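Local coordinates for protein aspartate-semialdehyde dehydrogenase (Candida albicans, PDB 3HSK) that catalyses the NADPH-dependent reductive dephosphorylation of 4-phospho-L-aspartate to L-aspartate semialdehyde, the second step in making the aspartate family of amino acids, at residues 189-203 against 268-282. Numbering follows the deposited sequence.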
ATOM      1  N   GLY A 189      11.403  -3.471  23.681  1.00 42.88           N
ATOM      2  CA  GLY A 189      10.458  -2.634  24.423  1.00 43.13           C
ATOM      3  C   GLY A 189       9.371  -1.996  23.574  1.00 43.25           C
ATOM      4  O   GLY A 189       9.358  -2.153  22.351  1.00 43.31           O
ATOM      5  N   PRO A 190       8.461  -1.241  24.216  1.00 43.31           N
ATOM      6  CA  PRO A 190       7.250  -0.738  23.556  1.00 43.21           C
ATOM      7  C   PRO A 190       7.476   0.026  22.247  1.00 43.03           C
ATOM      8  O   PRO A 190       8.499   0.699  22.067  1.00 43.24           O
ATOM      9  CB  PRO A 190       6.612   0.186  24.611  1.00 43.29           C
ATOM     10  CG  PRO A 190       7.634   0.357  25.694  1.00 43.60           C
ATOM     11  CD  PRO A 190       8.533  -0.831  25.633  1.00 43.51           C
ATOM     12  N   ILE A 191       6.506  -0.106  21.346  1.00 42.46           N
ATOM     13  CA  ILE A 191       6.456   0.644  20.101  1.00 41.84           C
ATOM     14  C   ILE A 191       5.425   1.752  20.287  1.00 41.44           C
ATOM     15  O   ILE A 191       4.266   1.480  20.608  1.00 41.55           O
ATOM     16  CB  ILE A 191       6.096  -0.289  18.910  1.00 41.99           C
ATOM     17  CG1 ILE A 191       7.320  -1.126  18.513  1.00 42.07           C
ATOM     18  CG2 ILE A 191       5.548   0.500  17.710  1.00 41.93           C
ATOM     19  CD1 ILE A 191       7.002  -2.343  17.667  1.00 42.34           C
ATOM     20  N   ASP A 192       5.854   2.998  20.110  1.00 40.75           N
ATOM     21  CA  ASP A 192       4.980   4.141  20.334  1.00 40.43           C
ATOM     22  C   ASP A 192       4.371   4.705  19.047  1.00 40.04           C
ATOM     23  O   ASP A 192       3.459   5.523  19.103  1.00 39.69           O
ATOM     24  CB  ASP A 192       5.703   5.240  21.131  1.00 40.64           C
ATOM     25  CG  ASP A 192       6.886   5.847  20.383  1.00 41.85           C
ATOM     26  OD1 ASP A 192       7.352   5.268  19.373  1.00 42.55           O
ATOM     27  OD2 ASP A 192       7.354   6.923  20.820  1.00 44.07           O
ATOM     28  N   ALA A 193       4.884   4.269  17.894  1.00 39.61           N
ATOM     29  CA  ALA A 193       4.383   4.739  16.598  1.00 39.17           C
ATOM     30  C   ALA A 193       4.351   3.612  15.574  1.00 38.95           C
ATOM     31  O   ALA A 193       5.328   2.871  15.424  1.00 38.77           O
ATOM     32  CB  ALA A 193       5.217   5.902  16.094  1.00 39.16           C
ATOM     33  N   LEU A 194       3.222   3.491  14.872  1.00 38.53           N
ATOM     34  CA  LEU A 194       2.987   2.381  13.954  1.00 38.14           C
ATOM     35  C   LEU A 194       2.088   2.763  12.773  1.00 37.72           C
ATOM     36  O   LEU A 194       0.966   3.242  12.968  1.00 37.42           O
ATOM     37  CB  LEU A 194       2.381   1.200  14.731  1.00 38.48           C
ATOM     38  CG  LEU A 194       1.969  -0.093  14.020  1.00 39.04           C
ATOM     39  CD1 LEU A 194       3.169  -0.826  13.423  1.00 38.70           C
ATOM     40  CD2 LEU A 194       1.210  -0.992  14.989  1.00 38.35           C
ATOM     41  N   THR A 195       2.589   2.557  11.553  1.00 37.20           N
ATOM     42  CA  THR A 195       1.763   2.708  10.346  1.00 36.66           C
ATOM     43  C   THR A 195       1.665   1.389   9.602  1.00 36.36           C
ATOM     44  O   THR A 195       2.535   0.520   9.739  1.00 36.21           O
ATOM     45  CB  THR A 195       2.305   3.749   9.328  1.00 36.98           C
ATOM     46  OG1 THR A 195       3.307   3.138   8.500  1.00 36.62           O
ATOM     47  CG2 THR A 195       2.854   4.996  10.012  1.00 36.09           C
ATOM     48  N   THR A 196       0.597   1.257   8.817  1.00 35.74           N
ATOM     49  CA  THR A 196       0.407   0.134   7.911  1.00 35.02           C
ATOM     50  C   THR A 196      -0.497   0.526   6.741  1.00 34.94           C
ATOM     51  O   THR A 196      -1.581   1.096   6.932  1.00 34.41           O
ATOM     52  CB  THR A 196      -0.150  -1.122   8.624  1.00 35.10           C
ATOM     53  OG1 THR A 196      -0.166  -2.222   7.707  1.00 35.12           O
ATOM     54  CG2 THR A 196      -1.560  -0.896   9.169  1.00 34.32           C
ATOM     55  N   THR A 197      -0.021   0.254   5.530  1.00 34.56           N
ATOM     56  CA  THR A 197      -0.873   0.302   4.356  1.00 34.35           C
ATOM     57  C   THR A 197      -1.048  -1.129   3.869  1.00 34.31           C
ATOM     58  O   THR A 197      -0.067  -1.813   3.552  1.00 33.70           O
ATOM     59  CB  THR A 197      -0.299   1.184   3.242  1.00 34.33           C
ATOM     60  OG1 THR A 197      -0.150   2.525   3.725  1.00 35.04           O
ATOM     61  CG2 THR A 197      -1.230   1.203   2.041  1.00 33.56           C
ATOM     62  N   THR A 198      -2.299  -1.581   3.823  1.00 34.20           N
ATOM     63  CA  THR A 198      -2.565  -2.952   3.428  1.00 34.61           C
ATOM     64  C   THR A 198      -2.879  -3.091   1.934  1.00 35.26           C
ATOM     65  O   THR A 198      -3.401  -2.178   1.291  1.00 35.11           O
ATOM     66  CB  THR A 198      -3.670  -3.607   4.275  1.00 34.68           C
ATOM     67  OG1 THR A 198      -4.955  -3.161   3.824  1.00 34.51           O
ATOM     68  CG2 THR A 198      -3.492  -3.280   5.772  1.00 34.50           C
ATOM     69  N   LEU A 199      -2.522  -4.247   1.400  1.00 36.01           N
ATOM     70  CA  LEU A 199      -2.879  -4.644   0.062  1.00 36.74           C
ATOM     71  C   LEU A 199      -3.581  -5.981   0.237  1.00 37.20           C
ATOM     72  O   LEU A 199      -2.938  -7.027   0.280  1.00 37.01           O
ATOM     73  CB  LEU A 199      -1.623  -4.761  -0.814  1.00 36.76           C
ATOM     74  CG  LEU A 199      -0.867  -3.471  -1.166  1.00 36.94           C
ATOM     75  CD1 LEU A 199       0.085  -3.050  -0.065  1.00 38.21           C
ATOM     76  CD2 LEU A 199      -0.085  -3.649  -2.451  1.00 38.42           C
ATOM     77  N   GLN A 200      -4.906  -5.933   0.372  1.00 38.05           N
ATOM     78  CA  GLN A 200      -5.678  -7.105   0.800  1.00 38.90           C
ATOM     79  C   GLN A 200      -6.311  -7.904  -0.327  1.00 39.79           C
ATOM     80  O   GLN A 200      -6.879  -7.347  -1.260  1.00 40.10           O
ATOM     81  CB  GLN A 200      -6.696  -6.729   1.882  1.00 38.50           C
ATOM     82  CG  GLN A 200      -6.017  -6.425   3.204  1.00 38.54           C
ATOM     83  CD  GLN A 200      -6.923  -5.804   4.231  1.00 38.39           C
ATOM     84  OE1 GLN A 200      -6.767  -4.638   4.573  1.00 39.25           O
ATOM     85  NE2 GLN A 200      -7.869  -6.582   4.746  1.00 37.82           N
ATOM     86  N   ALA A 201      -6.203  -9.222  -0.206  1.00 41.13           N
ATOM     87  CA  ALA A 201      -6.687 -10.167  -1.192  1.00 42.32           C
ATOM     88  C   ALA A 201      -8.195 -10.367  -1.093  1.00 43.61           C
ATOM     89  O   ALA A 201      -8.820  -9.972  -0.102  1.00 43.93           O
ATOM     90  CB  ALA A 201      -5.973 -11.486  -1.021  1.00 42.22           C
ATOM     91  N   ILE A 202      -8.766 -10.996  -2.119  1.00 45.00           N
ATOM     92  CA  ILE A 202     -10.217 -11.188  -2.234  1.00 46.43           C
ATOM     93  C   ILE A 202     -10.776 -12.165  -1.206  1.00 47.26           C
ATOM     94  O   ILE A 202     -11.783 -11.872  -0.552  1.00 47.67           O
ATOM     95  CB  ILE A 202     -10.612 -11.701  -3.642  1.00 46.42           C
ATOM     96  CG1 ILE A 202     -10.238 -10.675  -4.709  1.00 46.71           C
ATOM     97  CG2 ILE A 202     -12.114 -12.041  -3.705  1.00 46.74           C
ATOM     98  CD1 ILE A 202     -10.098 -11.279  -6.094  1.00 47.67           C
ATOM     99  N   SER A 203     -10.116 -13.318  -1.077  1.00 48.29           N
ATOM    100  CA  SER A 203     -10.650 -14.462  -0.330  1.00 49.12           C
ATOM    101  C   SER A 203     -11.203 -14.094   1.038  1.00 49.44           C
ATOM    102  O   SER A 203     -12.343 -14.437   1.353  1.00 50.43           O
ATOM    103  CB  SER A 203      -9.592 -15.553  -0.184  1.00 49.07           C
ATOM    104  OG  SER A 203      -8.499 -15.088   0.592  1.00 49.83           O
ATOM    105  N   VAL A 268      -5.953  -9.697  -6.089  1.00 37.13           N
ATOM    106  CA  VAL A 268      -5.140 -10.842  -5.690  1.00 37.91           C
ATOM    107  C   VAL A 268      -6.064 -11.811  -4.963  1.00 38.57           C
ATOM    108  O   VAL A 268      -6.891 -11.407  -4.137  1.00 38.38           O
ATOM    109  CB  VAL A 268      -3.937 -10.395  -4.804  1.00 37.98           C
ATOM    110  CG1 VAL A 268      -3.248 -11.584  -4.120  1.00 38.11           C
ATOM    111  CG2 VAL A 268      -2.932  -9.606  -5.642  1.00 37.37           C
ATOM    112  N   ILE A 269      -5.952 -13.088  -5.297  1.00 39.27           N
ATOM    113  CA  ILE A 269      -6.880 -14.076  -4.755  1.00 40.36           C
ATOM    114  C   ILE A 269      -6.605 -14.433  -3.291  1.00 40.62           C
ATOM    115  O   ILE A 269      -7.532 -14.437  -2.478  1.00 41.05           O
ATOM    116  CB  ILE A 269      -6.960 -15.322  -5.659  1.00 40.62           C
ATOM    117  CG1 ILE A 269      -7.684 -14.952  -6.950  1.00 41.25           C
ATOM    118  CG2 ILE A 269      -7.703 -16.468  -4.960  1.00 41.07           C
ATOM    119  CD1 ILE A 269      -7.221 -15.729  -8.142  1.00 42.70           C
ATOM    120  N   ASP A 270      -5.340 -14.695  -2.958  1.00 40.81           N
ATOM    121  CA  ASP A 270      -4.958 -15.132  -1.610  1.00 41.10           C
ATOM    122  C   ASP A 270      -3.654 -14.512  -1.104  1.00 40.50           C
ATOM    123  O   ASP A 270      -2.640 -14.530  -1.802  1.00 40.03           O
ATOM    124  CB  ASP A 270      -4.849 -16.663  -1.549  1.00 41.66           C
ATOM    125  CG  ASP A 270      -6.201 -17.346  -1.439  1.00 43.91           C
ATOM    126  OD1 ASP A 270      -6.971 -16.986  -0.518  1.00 46.52           O
ATOM    127  OD2 ASP A 270      -6.489 -18.256  -2.257  1.00 46.26           O
ATOM    128  N   GLY A 271      -3.702 -13.973   0.118  1.00 40.13           N
ATOM    129  CA  GLY A 271      -2.518 -13.482   0.827  1.00 39.50           C
ATOM    130  C   GLY A 271      -2.515 -11.980   0.991  1.00 39.31           C
ATOM    131  O   GLY A 271      -2.375 -11.255   0.004  1.00 39.88           O
ATOM    132  N   HIS A 272      -2.674 -11.506   2.228  1.00 38.60           N
ATOM    133  CA  HIS A 272      -2.657 -10.068   2.510  1.00 37.99           C
ATOM    134  C   HIS A 272      -1.228  -9.572   2.677  1.00 37.32           C
ATOM    135  O   HIS A 272      -0.434 -10.180   3.390  1.00 37.04           O
ATOM    136  CB  HIS A 272      -3.452  -9.721   3.777  1.00 38.37           C
ATOM    137  CG  HIS A 272      -4.890 -10.145   3.741  1.00 39.97           C
ATOM    138  ND1 HIS A 272      -5.548 -10.626   4.855  1.00 41.58           N
ATOM    139  CD2 HIS A 272      -5.795 -10.164   2.735  1.00 40.29           C
ATOM    140  CE1 HIS A 272      -6.795 -10.921   4.535  1.00 41.14           C
ATOM    141  NE2 HIS A 272      -6.971 -10.651   3.254  1.00 41.95           N
ATOM    142  N   THR A 273      -0.924  -8.459   2.021  1.00 36.29           N
ATOM    143  CA  THR A 273       0.359  -7.787   2.140  1.00 35.23           C
ATOM    144  C   THR A 273       0.153  -6.505   2.947  1.00 34.96           C
ATOM    145  O   THR A 273      -0.851  -5.808   2.771  1.00 34.70           O
ATOM    146  CB  THR A 273       0.961  -7.462   0.746  1.00 35.06           C
ATOM    147  OG1 THR A 273       1.132  -8.675  -0.003  1.00 34.82           O
ATOM    148  CG2 THR A 273       2.325  -6.769   0.868  1.00 34.71           C
ATOM    149  N   GLU A 274       1.091  -6.213   3.849  1.00 34.14           N
ATOM    150  CA  GLU A 274       1.062  -4.979   4.624  1.00 33.76           C
ATOM    151  C   GLU A 274       2.434  -4.318   4.582  1.00 33.73           C
ATOM    152  O   GLU A 274       3.451  -4.949   4.892  1.00 33.57           O
ATOM    153  CB  GLU A 274       0.628  -5.236   6.080  1.00 33.52           C
ATOM    154  CG  GLU A 274      -0.722  -5.934   6.203  1.00 33.55           C
ATOM    155  CD  GLU A 274      -1.275  -5.971   7.619  1.00 33.94           C
ATOM    156  OE1 GLU A 274      -1.126  -4.986   8.378  1.00 33.47           O
ATOM    157  OE2 GLU A 274      -1.890  -6.998   7.959  1.00 34.80           O
ATOM    158  N   CYS A 275       2.443  -3.055   4.175  1.00 33.80           N
ATOM    159  CA  CYS A 275       3.631  -2.226   4.171  1.00 34.40           C
ATOM    160  C   CYS A 275       3.633  -1.434   5.467  1.00 35.04           C
ATOM    161  O   CYS A 275       2.849  -0.485   5.632  1.00 35.39           O
ATOM    162  CB  CYS A 275       3.629  -1.302   2.951  1.00 34.27           C
ATOM    163  SG  CYS A 275       3.807  -2.209   1.390  1.00 33.78           S
ATOM    164  N   ILE A 276       4.491  -1.843   6.399  1.00 35.22           N
ATOM    165  CA  ILE A 276       4.443  -1.280   7.749  1.00 35.47           C
ATOM    166  C   ILE A 276       5.656  -0.429   8.109  1.00 36.01           C
ATOM    167  O   ILE A 276       6.739  -0.585   7.531  1.00 35.82           O
ATOM    168  CB  ILE A 276       4.161  -2.365   8.844  1.00 35.55           C
ATOM    169  CG1 ILE A 276       5.422  -3.170   9.185  1.00 35.18           C
ATOM    170  CG2 ILE A 276       2.992  -3.275   8.419  1.00 34.58           C
ATOM    171  CD1 ILE A 276       5.336  -3.939  10.509  1.00 35.12           C
ATOM    172  N   SER A 277       5.442   0.476   9.062  1.00 36.48           N
ATOM    173  CA  SER A 277       6.471   1.361   9.589  1.00 36.94           C
ATOM    174  C   SER A 277       6.344   1.319  11.109  1.00 36.92           C
ATOM    175  O   SER A 277       5.221   1.251  11.631  1.00 36.76           O
ATOM    176  CB  SER A 277       6.213   2.783   9.102  1.00 37.03           C
ATOM    177  OG  SER A 277       7.415   3.489   8.924  1.00 39.03           O
ATOM    178  N   LEU A 278       7.478   1.355  11.814  1.00 36.70           N
ATOM    179  CA  LEU A 278       7.467   1.343  13.285  1.00 36.88           C
ATOM    180  C   LEU A 278       8.603   2.150  13.945  1.00 37.22           C
ATOM    181  O   LEU A 278       9.696   2.301  13.379  1.00 37.02           O
ATOM    182  CB  LEU A 278       7.455  -0.098  13.814  1.00 36.60           C
ATOM    183  CG  LEU A 278       8.706  -0.963  13.626  1.00 36.56           C
ATOM    184  CD1 LEU A 278       9.692  -0.786  14.785  1.00 35.71           C
ATOM    185  CD2 LEU A 278       8.305  -2.413  13.493  1.00 36.18           C
ATOM    186  N   ARG A 279       8.320   2.657  15.145  1.00 37.41           N
ATOM    187  CA  ARG A 279       9.297   3.353  15.983  1.00 37.72           C
ATOM    188  C   ARG A 279       9.242   2.813  17.410  1.00 37.79           C
ATOM    189  O   ARG A 279       8.153   2.606  17.954  1.00 37.56           O
ATOM    190  CB  ARG A 279       9.010   4.852  16.010  1.00 37.77           C
ATOM    191  CG  ARG A 279      10.016   5.658  16.819  1.00 38.36           C
ATOM    192  CD  ARG A 279       9.692   7.127  16.792  1.00 39.58           C
ATOM    193  NE  ARG A 279       8.457   7.427  17.512  1.00 42.54           N
ATOM    194  CZ  ARG A 279       7.751   8.544  17.346  1.00 44.35           C
ATOM    195  NH1 ARG A 279       8.152   9.466  16.471  1.00 44.78           N
ATOM    196  NH2 ARG A 279       6.640   8.739  18.045  1.00 44.87           N
ATOM    197  N   PHE A 280      10.412   2.593  18.007  1.00 37.80           N
ATOM    198  CA  PHE A 280      10.504   2.204  19.418  1.00 37.97           C
ATOM    199  C   PHE A 280      10.480   3.413  20.352  1.00 38.76           C
ATOM    200  O   PHE A 280      11.012   4.477  20.025  1.00 38.70           O
ATOM    201  CB  PHE A 280      11.754   1.355  19.677  1.00 37.24           C
ATOM    202  CG  PHE A 280      11.722   0.006  19.004  1.00 35.98           C
ATOM    203  CD1 PHE A 280      12.484  -0.233  17.865  1.00 34.27           C
ATOM    204  CD2 PHE A 280      10.925  -1.024  19.509  1.00 34.40           C
ATOM    205  CE1 PHE A 280      12.463  -1.478  17.242  1.00 33.49           C
ATOM    206  CE2 PHE A 280      10.896  -2.271  18.894  1.00 32.69           C
ATOM    207  CZ  PHE A 280      11.666  -2.498  17.756  1.00 33.82           C
ATOM    208  N   ALA A 281       9.844   3.236  21.512  1.00 39.78           N
ATOM    209  CA  ALA A 281       9.808   4.265  22.560  1.00 40.63           C
ATOM    210  C   ALA A 281      11.190   4.474  23.194  1.00 41.34           C
ATOM    211  O   ALA A 281      11.573   5.608  23.511  1.00 41.37           O
ATOM    212  CB  ALA A 281       8.780   3.905  23.629  1.00 40.11           C
ATOM    213  N   ASN A 282      11.929   3.377  23.363  1.00 42.07           N
ATOM    214  CA  ASN A 282      13.248   3.412  23.998  1.00 43.24           C
ATOM    215  C   ASN A 282      14.352   3.612  22.978  1.00 43.56           C
ATOM    216  O   ASN A 282      14.360   2.964  21.930  1.00 43.95           O
ATOM    217  CB  ASN A 282      13.515   2.125  24.789  1.00 43.36           C
ATOM    218  CG  ASN A 282      12.462   1.855  25.851  1.00 44.73           C
ATOM    219  OD1 ASN A 282      11.875   2.781  26.420  1.00 45.56           O
ATOM    220  ND2 ASN A 282      12.218   0.577  26.122  1.00 45.49           N
TER
HETATM  221  O   HOH W   1      11.259   0.534  22.933  1.00 40.00           O
HETATM  222  O   HOH W   2       9.981   7.430  20.283  1.00 48.16           O
HETATM  223  O   HOH W   3       2.961   2.150   6.059  1.00 37.24           O
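Val268 O accepts the backbone N-H of Ile202, and Ile269 O takes that of Ser203. Between these two carbonyls and the ring of His272 sits the methyl of Ala201. Asp270 OD1 receives the hydroxyl of Ser203 on its anti side, with OG 2.7 Å away. The His272 ring crosses Gln200: Gln200 CG lies over one face, a CH-pi contact 4.1 Å from the ring centroid, while Ala201 N stands at the ring edge. His272 is the predicted proton acceptor, and its side chain touches that of Cys172, the predicted acyl-thioester residue.

From Thr273 the segment pairs antiparallel with strand 191-199. The two are neighbours in the mixed sheet of the dimerisation domain, flanked by strands 258-262 and 351-357. Two backbone bonds join Thr273 to Leu199. The extended Glu274 brings OE1 to Thr196 OG1, 3.0 Å away, and the hydroxyl bonds to its anti lone pair. Thr196 OG1 reaches it by standing anti to the backbone N (chi1 -173°). Cys275 pairs with Thr197, again through two backbone bonds. Thr197, Leu199 and Cys275 point to the face that packs on the second subunit. Ile276 lies with Glu274 on the other face, where both touch Leu177 of helix 172-188. Ser277 and Thr195 form the next doubly bonded pair. Leu278 CD1 touches Ile191 CD1 at 4.2 Å.

Arg279 forms a salt bridge with Asp192. The Arg279 chain bends at chi3 (68°), and Arg279 NE meets Asp192 OD1 at 3.1 Å in a nearly straight bond; the bond from NH2 to OD2 is weak. Ala193 CB lies over one face of the guanidinium. A beta bulge at Asp192 shifts the register here. Phe280 turns its ring edge to Gly189 O, with CD2 3.4 Å from it. Ala281 N donates to Pro190 O, which a water links to Asn282 N.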